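PDB 4LG3: DUF4875 domain-containing protein from Desulfovibrio piger, which is of unknown function and belongs to a family of uncharacterised domains grouped with the CamS-like proteins. Local coordinates for residues 26-31 with 75-80. Residues are numbered along the deposited sequence; the frame is centred on the assembly and turned at random.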
loop_
_atom_site.group_PDB
_atom_site.type_symbol
_atom_site.label_atom_id
_atom_site.label_comp_id
_atom_site.label_asym_id
_atom_site.label_seq_id
_atom_site.Cartn_x
_atom_site.Cartn_y
_atom_site.Cartn_z
ATOM N N ARG A 26 5.510 -11.599 -14.962
ATOM C CA ARG A 26 4.900 -11.027 -13.774
ATOM C C ARG A 26 5.254 -9.527 -13.706
ATOM O O ARG A 26 6.386 -9.146 -14.008
ATOM C CB ARG A 26 5.365 -11.766 -12.527
ATOM C CG ARG A 26 4.714 -11.276 -11.254
ATOM C CD ARG A 26 5.122 -12.118 -10.070
ATOM N NE ARG A 26 4.517 -11.594 -8.850
ATOM C CZ ARG A 26 4.304 -12.294 -7.747
ATOM N NH1 ARG A 26 4.679 -13.563 -7.673
ATOM N NH2 ARG A 26 3.710 -11.730 -6.704
ATOM N N TYR A 27 4.289 -8.677 -13.348
ATOM C CA TYR A 27 4.576 -7.256 -13.227
ATOM C C TYR A 27 4.178 -6.829 -11.848
ATOM O O TYR A 27 3.020 -6.981 -11.462
ATOM C CB TYR A 27 3.885 -6.461 -14.317
ATOM C CG TYR A 27 4.552 -5.138 -14.620
ATOM C CD1 TYR A 27 5.746 -5.082 -15.336
ATOM C CD2 TYR A 27 3.957 -3.940 -14.260
ATOM C CE1 TYR A 27 6.351 -3.860 -15.640
ATOM C CE2 TYR A 27 4.546 -2.718 -14.565
ATOM C CZ TYR A 27 5.737 -2.680 -15.269
ATOM O OH TYR A 27 6.293 -1.461 -15.595
ATOM N N ASN A 28 5.156 -6.373 -11.055
ATOM C CA ASN A 28 4.909 -5.960 -9.663
ATOM C C ASN A 28 4.897 -4.463 -9.588
ATOM O O ASN A 28 5.803 -3.799 -10.112
ATOM C CB ASN A 28 5.926 -6.560 -8.699
ATOM C CG ASN A 28 6.017 -8.058 -8.799
ATOM O OD1 ASN A 28 5.035 -8.768 -8.630
ATOM N ND2 ASN A 28 7.199 -8.565 -9.107
ATOM N N VAL A 29 3.826 -3.917 -8.982
ATOM C CA VAL A 29 3.644 -2.469 -8.900
ATOM C C VAL A 29 3.254 -2.036 -7.495
ATOM O O VAL A 29 2.385 -2.643 -6.864
ATOM C CB VAL A 29 2.574 -1.975 -9.951
ATOM C CG1 VAL A 29 2.482 -0.450 -9.963
ATOM C CG2 VAL A 29 2.871 -2.494 -11.356
ATOM N N ARG A 30 3.857 -0.926 -7.046
ATOM C CA ARG A 30 3.516 -0.227 -5.797
ATOM C C ARG A 30 2.837 1.056 -6.186
ATOM O O ARG A 30 3.348 1.795 -7.036
ATOM C CB ARG A 30 4.734 0.046 -4.926
ATOM C CG ARG A 30 5.529 -1.195 -4.541
ATOM C CD ARG A 30 6.416 -0.878 -3.354
ATOM N NE ARG A 30 5.667 -0.930 -2.091
ATOM C CZ ARG A 30 5.685 -1.958 -1.249
ATOM N NH1 ARG A 30 6.439 -3.018 -1.502
ATOM N NH2 ARG A 30 4.983 -1.915 -0.127
ATOM N N ILE A 31 1.662 1.313 -5.607
ATOM C CA ILE A 31 0.896 2.511 -5.913
ATOM C C ILE A 31 0.617 3.266 -4.623
ATOM O O ILE A 31 0.758 2.707 -3.530
ATOM C CB ILE A 31 -0.414 2.186 -6.722
ATOM C CG1 ILE A 31 -1.385 1.288 -5.948
ATOM C CG2 ILE A 31 -0.089 1.637 -8.150
ATOM C CD1 ILE A 31 -2.852 1.299 -6.460
ATOM N N VAL A 75 0.675 -12.111 -15.108
ATOM C CA VAL A 75 0.457 -11.961 -13.667
ATOM C C VAL A 75 0.797 -10.539 -13.271
ATOM O O VAL A 75 1.830 -10.015 -13.699
ATOM C CB VAL A 75 1.315 -12.977 -12.821
ATOM C CG1 VAL A 75 0.902 -12.977 -11.344
ATOM C CG2 VAL A 75 1.249 -14.370 -13.395
ATOM N N VAL A 76 -0.041 -9.934 -12.412
ATOM C CA VAL A 76 0.185 -8.575 -11.927
ATOM C C VAL A 76 -0.081 -8.519 -10.438
ATOM O O VAL A 76 -1.160 -8.873 -9.989
ATOM C CB VAL A 76 -0.661 -7.523 -12.695
ATOM C CG1 VAL A 76 -0.436 -6.117 -12.147
ATOM C CG2 VAL A 76 -0.363 -7.555 -14.184
ATOM N N SER A 77 0.899 -8.044 -9.684
ATOM C CA SER A 77 0.800 -7.816 -8.244
ATOM C C SER A 77 0.776 -6.336 -7.972
ATOM O O SER A 77 1.624 -5.612 -8.473
ATOM C CB SER A 77 1.952 -8.474 -7.496
ATOM O OG SER A 77 1.648 -9.836 -7.268
ATOM N N ILE A 78 -0.235 -5.876 -7.234
ATOM C CA ILE A 78 -0.388 -4.456 -6.861
ATOM C C ILE A 78 -0.348 -4.316 -5.328
ATOM O O ILE A 78 -1.037 -5.041 -4.629
ATOM C CB ILE A 78 -1.677 -3.795 -7.452
ATOM C CG1 ILE A 78 -1.825 -4.021 -8.973
ATOM C CG2 ILE A 78 -1.796 -2.311 -7.070
ATOM C CD1 ILE A 78 -0.849 -3.334 -9.894
ATOM N N THR A 79 0.447 -3.386 -4.826
ATOM C CA THR A 79 0.493 -3.048 -3.408
ATOM C C THR A 79 0.186 -1.569 -3.289
ATOM O O THR A 79 0.885 -0.744 -3.897
ATOM C CB THR A 79 1.833 -3.395 -2.713
ATOM O OG1 THR A 79 2.125 -4.772 -2.922
ATOM C CG2 THR A 79 1.801 -3.114 -1.209
ATOM N N LEU A 80 -0.865 -1.237 -2.512
ATOM C CA LEU A 80 -1.208 0.138 -2.226
ATOM C C LEU A 80 -0.570 0.508 -0.891
ATOM O O LEU A 80 -0.880 -0.104 0.131
ATOM C CB LEU A 80 -2.727 0.365 -2.224
ATOM C CG LEU A 80 -3.253 1.730 -1.771
ATOM C CD1 LEU A 80 -2.887 2.824 -2.770
ATOM C CD2 LEU A 80 -4.754 1.672 -1.563
HETATM O O HOH W 1 3.321 -5.490 -5.378
#
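Two neighbouring strands of the mixed sheet, 26-31 and 75-80, pair in parallel, with R26 beside V75 and I31 beside L80. Five backbone hydrogen bonds between odd-numbered residues join them: Y27 N to V75 O, S77 N to Y27 O, V29 N to S77 O, T79 N to V29 O, and I31 N to T79 O, the last at 2.8 Å.

R26, N28, V75, S77 and T79 lie on the same face as R30. The R26 chain, extended from CG to NE, runs along this face past V75. Its NH2 donates to S77 OG at 2.9 Å, with OG tilted 32° from the guanidinium plane. R26 NE donates to N28 OD1 at 2.9 Å, in the carbonyl plane and on a lone pair. Two bent bonds thus hold the guanidinium. S77 OG also bonds T97 of strand 92-98. R30 and T79 lie side by side, and T79 CG2 sits over one guanidinium face, 3.6 Å from R30 NH2. R30 NE forms a salt bridge with D81. A water bonds T79 OG1 and, weakly, V29 O.

The face with Y27, V29, I31, V76, I78 and L80 meets across the strands through apolar groups; the Y27 hydroxyl bonds E15. I78 CD1 packs on V29 CB at 3.7 Å, carried there by chi1 (-51°) and chi2 (-69°) together. I31 CG1 touches both I78 CG2 and L80 CD1, each at 3.8 Å. Helix 53-71 packs on this face through V29 and L80. It lies between the two strands in sequence, as in a beta-alpha-beta crossover, with strand 42-44 also inserted.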